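Local coordinates for pheromone response PrgU-like domain-containing protein (Enterococcus faecalis, PDB 2GMQ) that is of unknown function but, as a plasmid-encoded PrgU-like protein, probably takes part in the pheromone response of its host, at residues L34-L39 / V96-T101; N57-T62 / Y78-I83; I18-L23 / I66-K71. All coordinates share one frame; numbering follows the deposited sequence. Where two conformers were deposited one is given.

Interaction 1. Residues L34-L39 / V96-T101; sequences LVKVRL and VFFIKT
Val35 O is gripped twice: Ile99 N donates to it at 2.9 Å, from above the carbonyl plane, and a water that also donates to Ile99 O adds a second bond. A second water joins Leu34 O to Thr101 O. Further along, Val37 and Phe97 form an antiparallel hydrogen-bonded pair, Val37 N to Phe97 O at 3.0 Å and Phe97 N to Val37 O at 2.9 Å. Side chains alternate between the faces. On one, Lys36 runs along the Phe98 ring: Lys36 CB sits over a ring face near the rim, and a bend at chi3 (98°) brings CE to 3.7 Å from Phe98 CE1. On the other, Val37 CG2 and Leu39 CD2 meet the Phe97 ring at its edge. Ile99 CG1 packs on Leu34 CG, 3.8 Å away. These strands, 34-39 and 94-98, are the inner pair of a four-stranded antiparallel sheet flanked by strands 23-27 and 83-85; Leu34 also packs on Leu75 of strand 71-76, and Phe97 on the loop residues Ile58 and Ser82.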
loop_
_atom_site.group_PDB
_atom_site.type_symbol
_atom_site.label_atom_id
_atom_site.label_comp_id
_atom_site.label_asym_id
_atom_site.label_seq_id
_atom_site.Cartn_x
_atom_site.Cartn_y
_atom_site.Cartn_z
ATOM N N LEU A 34 6.424 -8.096 -21.256
ATOM C CA LEU A 34 5.871 -6.810 -20.867
ATOM C C LEU A 34 5.490 -6.014 -22.166
ATOM O O LEU A 34 6.361 -5.744 -23.016
ATOM C CB LEU A 34 6.897 -6.036 -20.039
ATOM C CG LEU A 34 6.432 -4.579 -19.582
ATOM C CD1 LEU A 34 5.081 -4.666 -18.809
ATOM C CD2 LEU A 34 7.494 -3.935 -18.710
ATOM N N VAL A 35 4.217 -5.676 -22.306
ATOM C CA VAL A 35 3.735 -5.154 -23.594
ATOM C C VAL A 35 3.694 -3.620 -23.439
ATOM O O VAL A 35 4.135 -2.873 -24.324
ATOM C CB VAL A 35 2.305 -5.721 -23.907
ATOM C CG1 VAL A 35 1.639 -4.933 -25.088
ATOM C CG2 VAL A 35 2.373 -7.225 -24.235
ATOM N N LYS A 36 3.114 -3.172 -22.326
ATOM C CA LYS A 36 2.989 -1.725 -22.156
ATOM C C LYS A 36 2.860 -1.356 -20.664
ATOM O O LYS A 36 2.603 -2.228 -19.824
ATOM C CB LYS A 36 1.776 -1.213 -22.964
ATOM C CG LYS A 36 0.451 -1.708 -22.407
ATOM C CD LYS A 36 -0.756 -1.013 -23.017
ATOM C CE LYS A 36 -1.400 -1.811 -24.143
ATOM N NZ LYS A 36 -2.777 -1.142 -24.507
ATOM N N VAL A 37 3.158 -0.081 -20.356
ATOM C CA VAL A 37 3.033 0.410 -18.982
ATOM C C VAL A 37 2.200 1.711 -19.126
ATOM O O VAL A 37 2.315 2.459 -20.163
ATOM C CB VAL A 37 4.377 0.754 -18.310
ATOM C CG1 VAL A 37 5.382 -0.436 -18.421
ATOM C CG2 VAL A 37 5.040 1.931 -18.971
ATOM N N ARG A 38 1.343 1.952 -18.155
ATOM C CA ARG A 38 0.548 3.126 -18.158
ATOM C C ARG A 38 0.766 3.839 -16.859
ATOM O O ARG A 38 0.718 3.218 -15.816
ATOM C CB ARG A 38 -0.890 2.610 -18.307
ATOM C CG ARG A 38 -1.973 3.543 -18.048
ATOM C CD ARG A 38 -3.291 2.687 -17.927
ATOM N NE ARG A 38 -4.311 3.542 -17.355
ATOM C CZ ARG A 38 -5.480 3.841 -17.938
ATOM N NH1 ARG A 38 -5.793 3.309 -19.133
ATOM N NH2 ARG A 38 -6.328 4.675 -17.324
ATOM N N LEU A 39 0.934 5.171 -16.871
ATOM C CA LEU A 39 1.090 5.877 -15.611
ATOM C C LEU A 39 -0.195 5.847 -14.804
ATOM O O LEU A 39 -1.331 5.992 -15.340
ATOM C CB LEU A 39 1.455 7.380 -15.832
ATOM C CG LEU A 39 2.947 7.689 -15.831
ATOM C CD1 LEU A 39 3.581 7.553 -14.522
ATOM C CD2 LEU A 39 3.689 6.779 -16.881
ATOM N N VAL A 96 1.014 6.377 -21.891
ATOM C CA VAL A 96 1.205 4.950 -22.014
ATOM C C VAL A 96 2.428 4.766 -22.914
ATOM O O VAL A 96 2.545 5.484 -23.956
ATOM C CB VAL A 96 -0.013 4.331 -22.737
ATOM C CG1 VAL A 96 0.185 2.859 -23.030
ATOM C CG2 VAL A 96 -1.323 4.678 -21.978
ATOM N N PHE A 97 3.264 3.794 -22.537
ATOM C CA PHE A 97 4.463 3.489 -23.382
ATOM C C PHE A 97 4.412 2.035 -23.760
ATOM O O PHE A 97 4.035 1.198 -22.916
ATOM C CB PHE A 97 5.738 3.711 -22.593
ATOM C CG PHE A 97 5.936 5.150 -22.236
ATOM C CD1 PHE A 97 6.584 6.020 -23.137
ATOM C CD2 PHE A 97 5.493 5.624 -20.962
ATOM C CE1 PHE A 97 6.776 7.390 -22.843
ATOM C CE2 PHE A 97 5.673 7.009 -20.639
ATOM C CZ PHE A 97 6.314 7.884 -21.553
ATOM N N PHE A 98 4.830 1.753 -24.986
ATOM C CA PHE A 98 4.846 0.360 -25.446
ATOM C C PHE A 98 6.271 -0.090 -25.384
ATOM O O PHE A 98 7.163 0.572 -25.923
ATOM C CB PHE A 98 4.296 0.187 -26.825
ATOM C CG PHE A 98 2.773 0.421 -26.885
ATOM C CD1 PHE A 98 1.908 -0.667 -26.942
ATOM C CD2 PHE A 98 2.271 1.692 -26.765
ATOM C CE1 PHE A 98 0.503 -0.467 -26.966
ATOM C CE2 PHE A 98 0.840 1.958 -26.791
ATOM C CZ PHE A 98 -0.040 0.872 -26.878
ATOM N N ILE A 99 6.460 -1.204 -24.709
ATOM C CA ILE A 99 7.830 -1.632 -24.405
ATOM C C ILE A 99 8.447 -2.375 -25.590
ATOM O O ILE A 99 7.906 -3.407 -26.004
ATOM C CB ILE A 99 7.855 -2.462 -23.140
ATOM C CG1 ILE A 99 7.330 -1.685 -21.902
ATOM C CG2 ILE A 99 9.286 -2.871 -22.791
ATOM C CD1 ILE A 99 7.893 -0.296 -21.811
ATOM N N LYS A 100 9.649 -1.934 -25.999
ATOM C CA LYS A 100 10.427 -2.592 -27.066
ATOM C C LYS A 100 11.435 -3.646 -26.551
ATOM O O LYS A 100 11.559 -4.771 -27.136
ATOM C CB LYS A 100 11.170 -1.483 -27.842
ATOM C CG LYS A 100 12.178 -2.077 -28.917
ATOM C CD LYS A 100 12.562 -1.091 -29.934
ATOM C CE LYS A 100 13.344 0.041 -29.352
ATOM N NZ LYS A 100 13.865 0.975 -30.449
ATOM N N THR A 101 12.199 -3.270 -25.540
ATOM C CA THR A 101 13.133 -4.297 -24.943
ATOM C C THR A 101 12.324 -5.507 -24.454
ATOM O O THR A 101 11.433 -5.401 -23.585
ATOM C CB THR A 101 13.858 -3.700 -23.799
ATOM O OG1 THR A 101 14.605 -2.575 -24.293
ATOM C CG2 THR A 101 14.727 -4.817 -23.084
HETATM O O HOH W 1 8.832 -6.606 -23.554
HETATM O O HOH W 2 5.187 -3.759 -26.602
#

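Interaction 2. Residues N57-T62 / Y78-I83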
loop_
_atom_site.group_PDB
_atom_site.type_symbol
_atom_site.label_atom_id
_atom_site.label_comp_id
_atom_site.label_asym_id
_atom_site.label_seq_id
_atom_site.Cartn_x
_atom_site.Cartn_y
_atom_site.Cartn_z
ATOM N N ASN A 57 5.881 16.351 -25.783
ATOM C CA ASN A 57 7.211 15.779 -25.643
ATOM C C ASN A 57 7.257 14.248 -25.497
ATOM O O ASN A 57 8.373 13.653 -25.473
ATOM C CB ASN A 57 7.981 16.459 -24.478
ATOM C CG ASN A 57 7.561 15.967 -23.093
ATOM O OD1 ASN A 57 6.876 14.946 -22.931
ATOM N ND2 ASN A 57 7.986 16.703 -22.060
ATOM N N ILE A 58 6.093 13.602 -25.368
ATOM C CA ILE A 58 6.137 12.173 -24.902
ATOM C C ILE A 58 6.924 11.318 -25.909
ATOM O O ILE A 58 7.665 10.344 -25.524
ATOM C CB ILE A 58 4.698 11.624 -24.612
ATOM C CG1 ILE A 58 4.784 10.197 -24.048
ATOM C CG2 ILE A 58 3.800 11.774 -25.851
ATOM C CD1 ILE A 58 3.429 9.537 -23.623
ATOM N N GLN A 59 6.818 11.661 -27.197
ATOM C CA GLN A 59 7.424 10.815 -28.220
ATOM C C GLN A 59 8.939 11.024 -28.357
ATOM O O GLN A 59 9.563 10.340 -29.141
ATOM C CB GLN A 59 6.629 10.878 -29.538
ATOM C CG GLN A 59 5.252 10.176 -29.343
ATOM C CD GLN A 59 4.576 9.697 -30.624
ATOM O OE1 GLN A 59 4.827 10.203 -31.720
ATOM N NE2 GLN A 59 3.660 8.753 -30.470
ATOM N N GLU A 60 9.522 11.926 -27.559
ATOM C CA GLU A 60 10.978 12.104 -27.474
ATOM C C GLU A 60 11.649 10.999 -26.628
ATOM O O GLU A 60 12.823 10.691 -26.781
ATOM C CB GLU A 60 11.304 13.465 -26.858
ATOM C CG GLU A 60 10.581 14.644 -27.520
ATOM C CD GLU A 60 11.205 15.984 -27.196
ATOM O OE1 GLU A 60 12.178 16.052 -26.415
ATOM O OE2 GLU A 60 10.698 16.988 -27.725
ATOM N N ILE A 61 10.875 10.403 -25.727
ATOM C CA ILE A 61 11.393 9.400 -24.813
ATOM C C ILE A 61 11.663 8.083 -25.583
ATOM O O ILE A 61 10.791 7.565 -26.237
ATOM C CB ILE A 61 10.380 9.116 -23.685
ATOM C CG1 ILE A 61 10.216 10.353 -22.738
ATOM C CG2 ILE A 61 10.863 7.938 -22.891
ATOM C CD1 ILE A 61 8.866 10.486 -21.968
ATOM N N THR A 62 12.888 7.597 -25.505
ATOM C CA THR A 62 13.281 6.331 -26.127
ATOM C C THR A 62 13.471 5.184 -25.098
ATOM O O THR A 62 13.474 4.018 -25.497
ATOM C CB THR A 62 14.583 6.494 -26.890
ATOM O OG1 THR A 62 15.641 6.900 -25.991
ATOM C CG2 THR A 62 14.386 7.506 -27.977
ATOM N N TYR A 78 8.890 1.984 -27.944
ATOM C CA TYR A 78 8.659 2.290 -29.312
ATOM C C TYR A 78 8.153 3.728 -29.295
ATOM O O TYR A 78 6.992 3.935 -28.944
ATOM C CB TYR A 78 7.567 1.373 -29.888
ATOM C CG TYR A 78 7.912 -0.083 -30.000
ATOM C CD1 TYR A 78 8.844 -0.524 -30.949
ATOM C CD2 TYR A 78 7.266 -1.044 -29.204
ATOM C CE1 TYR A 78 9.162 -1.925 -31.102
ATOM C CE2 TYR A 78 7.585 -2.454 -29.358
ATOM C CZ TYR A 78 8.511 -2.857 -30.306
ATOM O OH TYR A 78 8.775 -4.196 -30.438
ATOM N N PRO A 79 9.045 4.731 -29.527
ATOM C CA PRO A 79 8.569 6.116 -29.311
ATOM C C PRO A 79 7.342 6.490 -30.130
ATOM O O PRO A 79 6.570 7.339 -29.698
ATOM C CB PRO A 79 9.777 7.007 -29.717
ATOM C CG PRO A 79 10.903 6.126 -29.874
ATOM C CD PRO A 79 10.500 4.672 -29.715
ATOM N N GLU A 80 7.169 5.875 -31.291
ATOM C CA GLU A 80 6.061 6.286 -32.173
ATOM C C GLU A 80 4.709 5.710 -31.749
ATOM O O GLU A 80 3.678 6.148 -32.259
ATOM C CB GLU A 80 6.379 6.064 -33.677
ATOM C CG GLU A 80 7.781 6.514 -34.141
ATOM C CD GLU A 80 8.078 8.019 -33.981
ATOM O OE1 GLU A 80 9.199 8.313 -33.489
ATOM O OE2 GLU A 80 7.232 8.900 -34.334
ATOM N N LYS A 81 4.733 4.833 -30.744
ATOM C CA LYS A 81 3.539 4.240 -30.152
ATOM C C LYS A 81 3.119 4.927 -28.828
ATOM O O LYS A 81 2.035 4.663 -28.313
ATOM C CB LYS A 81 3.758 2.751 -29.886
ATOM C CG LYS A 81 4.047 1.979 -31.204
ATOM C CD LYS A 81 4.064 0.510 -30.959
ATOM C CE LYS A 81 4.654 -0.218 -32.230
ATOM N NZ LYS A 81 5.329 -1.561 -32.021
ATOM N N SER A 82 3.994 5.744 -28.256
ATOM C CA SER A 82 3.661 6.433 -26.977
ATOM C C SER A 82 2.445 7.326 -27.190
ATOM O O SER A 82 2.415 8.143 -28.126
ATOM C CB SER A 82 4.837 7.256 -26.477
ATOM O OG SER A 82 5.999 6.419 -26.319
ATOM N N ILE A 83 1.435 7.162 -26.325
ATOM C CA ILE A 83 0.125 7.863 -26.464
ATOM C C ILE A 83 -0.501 8.231 -25.110
ATOM O O ILE A 83 -0.184 7.617 -24.108
ATOM C CB ILE A 83 -0.919 7.012 -27.233
ATOM C CG1 ILE A 83 -1.168 5.665 -26.550
ATOM C CG2 ILE A 83 -0.529 6.856 -28.710
ATOM C CD1 ILE A 83 -2.395 4.953 -27.001
HETATM O O HOH W 3 8.180 7.914 -26.284
HETATM O O HOH W 4 10.476 9.641 -31.456
#
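Gln59 reaches across to the 78-83 loop with its amide. Its CG stands anti to the carbonyl carbon (chi1 -69°) and the chain runs extended beyond it, which carries NE2 to 2.7 Å from Ser82 O. This bond lies in the carbonyl plane, on a lone pair, while the acceptor is tilted 17° from the Gln59 amide plane. On the way the chain passes Pro79 O, its CG at 3.1 Å from that oxygen. Ile58, whose CG1 is anti to the backbone N (chi1 -176°), lays CG1 against Ser82 CB at 3.8 Å, and its CD1 touches the same carbon. The Pro79 ring packs by CB on Gln59 O, at 3.4 Å, and by CG near Thr62 CG2. Another water-filled link joins Gln59 O to Glu80 OE1, one water donating to both. The two segments, which form no strand pair with each other, thus have apolar contact between Ile58 and Ser82 CB, and both side chains also pack on Phe97. The one direct hydrogen bond across uses the Gln59 amide and a backbone oxygen, whereas the Ser82 hydroxyl donates to a water that in turn donates to Ile58 O and Ile61 O, so it serves two backbone carbonyls indirectly.

Interaction 3. Residues I18-L23 / I66-K71; sequences IQEKDL and IIKNGK
The Glu20 and Lys68 chains run out together, their CB atoms 3.8 Å apart. The lysine chain is extended, whereas the glutamate bends at chi2 (-93°), so its carboxylate lies along the lysine, OE1 at 3.6 Å from Lys68 CD. The salt bridge from Lys68 NZ to Glu20 OE1 is long, 3.5 Å, and weak as a hydrogen bond. Ile66 slants across Glu20, its CG2 at 3.7 Å from Glu20 CB, and its other branch meets Leu23 CD1, 4.0 Å from Ile66 CG1. The strands pair in parallel: Ile67 N donates to Ile18 O, and Glu20 N to Ile67 O at 2.7 Å. Ile67 O also accepts from a water held by Lys21 N. A type I' turn from Lys68 to Lys71 leads into strand 71-76, while after Gln19 segment 18-23 enters a 3-10 turn. There Gln19 NE2 bonds Asp22 OD2 at 2.9 Å, from above the carboxylate plane, and Arg43 forms a salt bridge to the same oxygen. Gln19 NE2 also bonds Asp22 OD1 of the second subunit, and Asp22 OD1 bonds Gln19 NE2 of that subunit. Backbone bonds hold the two strands, Ile66 packs on residues following strand 15-19, the charged pair adds a weak tie, and amide-carboxylate bonds link the subunits.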
loop_
_atom_site.group_PDB
_atom_site.type_symbol
_atom_site.label_atom_id
_atom_site.label_comp_id
_atom_site.label_asym_id
_atom_site.label_seq_id
_atom_site.Cartn_x
_atom_site.Cartn_y
_atom_site.Cartn_z
ATOM N N ILE A 18 11.088 6.247 -14.148
ATOM C CA ILE A 18 9.830 6.283 -13.400
ATOM C C ILE A 18 9.810 5.157 -12.395
ATOM O O ILE A 18 10.197 3.991 -12.731
ATOM C CB ILE A 18 8.655 6.164 -14.404
ATOM C CG1 ILE A 18 8.744 7.156 -15.551
ATOM C CG2 ILE A 18 7.308 6.189 -13.661
ATOM C CD1 ILE A 18 7.573 7.140 -16.520
ATOM N N GLN A 19 9.484 5.459 -11.137
ATOM C CA GLN A 19 9.343 4.428 -10.107
ATOM C C GLN A 19 8.234 3.460 -10.468
ATOM O O GLN A 19 7.180 3.812 -10.948
ATOM C CB GLN A 19 9.164 4.988 -8.687
ATOM C CG GLN A 19 8.067 6.009 -8.569
ATOM C CD GLN A 19 7.956 6.610 -7.171
ATOM O OE1 GLN A 19 8.690 6.237 -6.230
ATOM N NE2 GLN A 19 6.896 7.414 -6.981
ATOM N N GLU A 20 8.578 2.187 -10.386
ATOM C CA GLU A 20 7.656 1.137 -10.745
ATOM C C GLU A 20 6.263 1.300 -10.087
ATOM O O GLU A 20 5.236 0.913 -10.683
ATOM C CB GLU A 20 8.262 -0.200 -10.319
ATOM C CG GLU A 20 7.518 -1.371 -10.856
ATOM C CD GLU A 20 6.454 -1.888 -9.878
ATOM O OE1 GLU A 20 6.237 -1.380 -8.738
ATOM O OE2 GLU A 20 5.811 -2.864 -10.251
ATOM N N LYS A 21 6.166 1.802 -8.826
ATOM C CA LYS A 21 4.897 1.890 -8.136
ATOM C C LYS A 21 3.929 2.854 -8.797
ATOM O O LYS A 21 2.756 2.896 -8.416
ATOM C CB LYS A 21 5.100 2.267 -6.655
ATOM C CG LYS A 21 5.808 3.571 -6.363
ATOM C CD LYS A 21 5.761 4.026 -4.931
ATOM C CE LYS A 21 7.058 3.792 -4.180
ATOM N NZ LYS A 21 7.029 4.268 -2.703
ATOM N N ASP A 22 4.472 3.691 -9.692
ATOM C CA ASP A 22 3.624 4.640 -10.457
ATOM C C ASP A 22 3.136 4.112 -11.806
ATOM O O ASP A 22 2.515 4.902 -12.562
ATOM C CB ASP A 22 4.373 5.960 -10.657
ATOM C CG ASP A 22 4.360 6.831 -9.423
ATOM O OD1 ASP A 22 3.492 6.642 -8.534
ATOM O OD2 ASP A 22 5.233 7.722 -9.330
ATOM N N LEU A 23 3.384 2.806 -12.090
ATOM C CA LEU A 23 3.061 2.202 -13.350
ATOM C C LEU A 23 2.074 1.054 -13.194
ATOM O O LEU A 23 2.164 0.277 -12.214
ATOM C CB LEU A 23 4.326 1.657 -14.028
ATOM C CG LEU A 23 5.438 2.724 -14.267
ATOM C CD1 LEU A 23 6.710 1.926 -14.871
ATOM C CD2 LEU A 23 4.932 3.780 -15.199
ATOM N N ILE A 66 13.094 1.948 -15.094
ATOM C CA ILE A 66 12.155 1.563 -14.050
ATOM C C ILE A 66 12.874 1.412 -12.728
ATOM O O ILE A 66 13.885 0.707 -12.645
ATOM C CB ILE A 66 11.276 0.273 -14.442
ATOM C CG1 ILE A 66 10.453 0.706 -15.694
ATOM C CG2 ILE A 66 10.430 -0.121 -13.273
ATOM C CD1 ILE A 66 9.670 -0.380 -16.350
ATOM N N ILE A 67 12.376 2.121 -11.723
ATOM C CA ILE A 67 13.041 2.161 -10.407
ATOM C C ILE A 67 12.214 1.461 -9.331
ATOM O O ILE A 67 11.002 1.777 -9.170
ATOM C CB ILE A 67 13.147 3.722 -9.902
ATOM C CG1 ILE A 67 13.760 4.677 -10.962
ATOM C CG2 ILE A 67 13.913 3.749 -8.559
ATOM C CD1 ILE A 67 15.172 4.009 -11.438
ATOM N N LYS A 68 12.845 0.618 -8.492
ATOM C CA LYS A 68 12.113 -0.057 -7.414
ATOM C C LYS A 68 13.066 -0.795 -6.521
ATOM O O LYS A 68 14.005 -1.453 -7.023
ATOM C CB LYS A 68 11.130 -1.045 -7.975
ATOM C CG LYS A 68 10.470 -1.909 -6.915
ATOM C CD LYS A 68 9.350 -2.636 -7.541
ATOM C CE LYS A 68 8.680 -3.496 -6.416
ATOM N NZ LYS A 68 7.482 -4.116 -6.972
ATOM N N ASN A 69 12.812 -0.722 -5.214
ATOM C CA ASN A 69 13.561 -1.561 -4.245
ATOM C C ASN A 69 15.040 -1.307 -4.399
ATOM O O ASN A 69 15.836 -2.207 -4.288
ATOM C CB ASN A 69 13.223 -3.040 -4.431
ATOM C CG ASN A 69 11.820 -3.397 -3.909
ATOM O OD1 ASN A 69 11.195 -2.609 -3.172
ATOM N ND2 ASN A 69 11.321 -4.565 -4.278
ATOM N N GLY A 70 15.376 -0.043 -4.659
ATOM C CA GLY A 70 16.757 0.394 -4.802
ATOM C C GLY A 70 17.469 -0.113 -6.019
ATOM O O GLY A 70 18.674 0.029 -6.124
ATOM N N LYS A 71 16.712 -0.651 -6.970
ATOM C CA LYS A 71 17.248 -1.225 -8.200
ATOM C C LYS A 71 16.717 -0.435 -9.409
ATOM O O LYS A 71 15.741 0.267 -9.281
ATOM C CB LYS A 71 16.811 -2.691 -8.324
ATOM C CG LYS A 71 17.458 -3.650 -7.304
ATOM C CD LYS A 71 17.705 -4.897 -8.027
ATOM C CE LYS A 71 18.516 -5.929 -7.271
ATOM N NZ LYS A 71 17.993 -7.296 -7.594
HETATM O O HOH W 5 8.710 1.747 -7.185
#

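In the fold
Interactions 1 and 3 are buried strand pairings in different sheets, antiparallel in the four-stranded one and parallel in the three-stranded one; interaction 2 is a partly buried meeting of loops nearer the surface. Leu39 of interaction 1 packs on Ile18 and Leu23 of interaction 3; its touch on Ile18 brings the two sheets together. Interaction 2 is nested in the loop closed by interaction 1 and rests on its strand: Ile83 O and Tyr78 N probably bond Val96 N and Phe98 O. Interactions 2 and 3 lie on opposite sides of the chain's centre. Backbone bonds dominate 1 and 3, a side-chain amide and waters dominate 2, and among the three, interaction 3 alone touches another subunit.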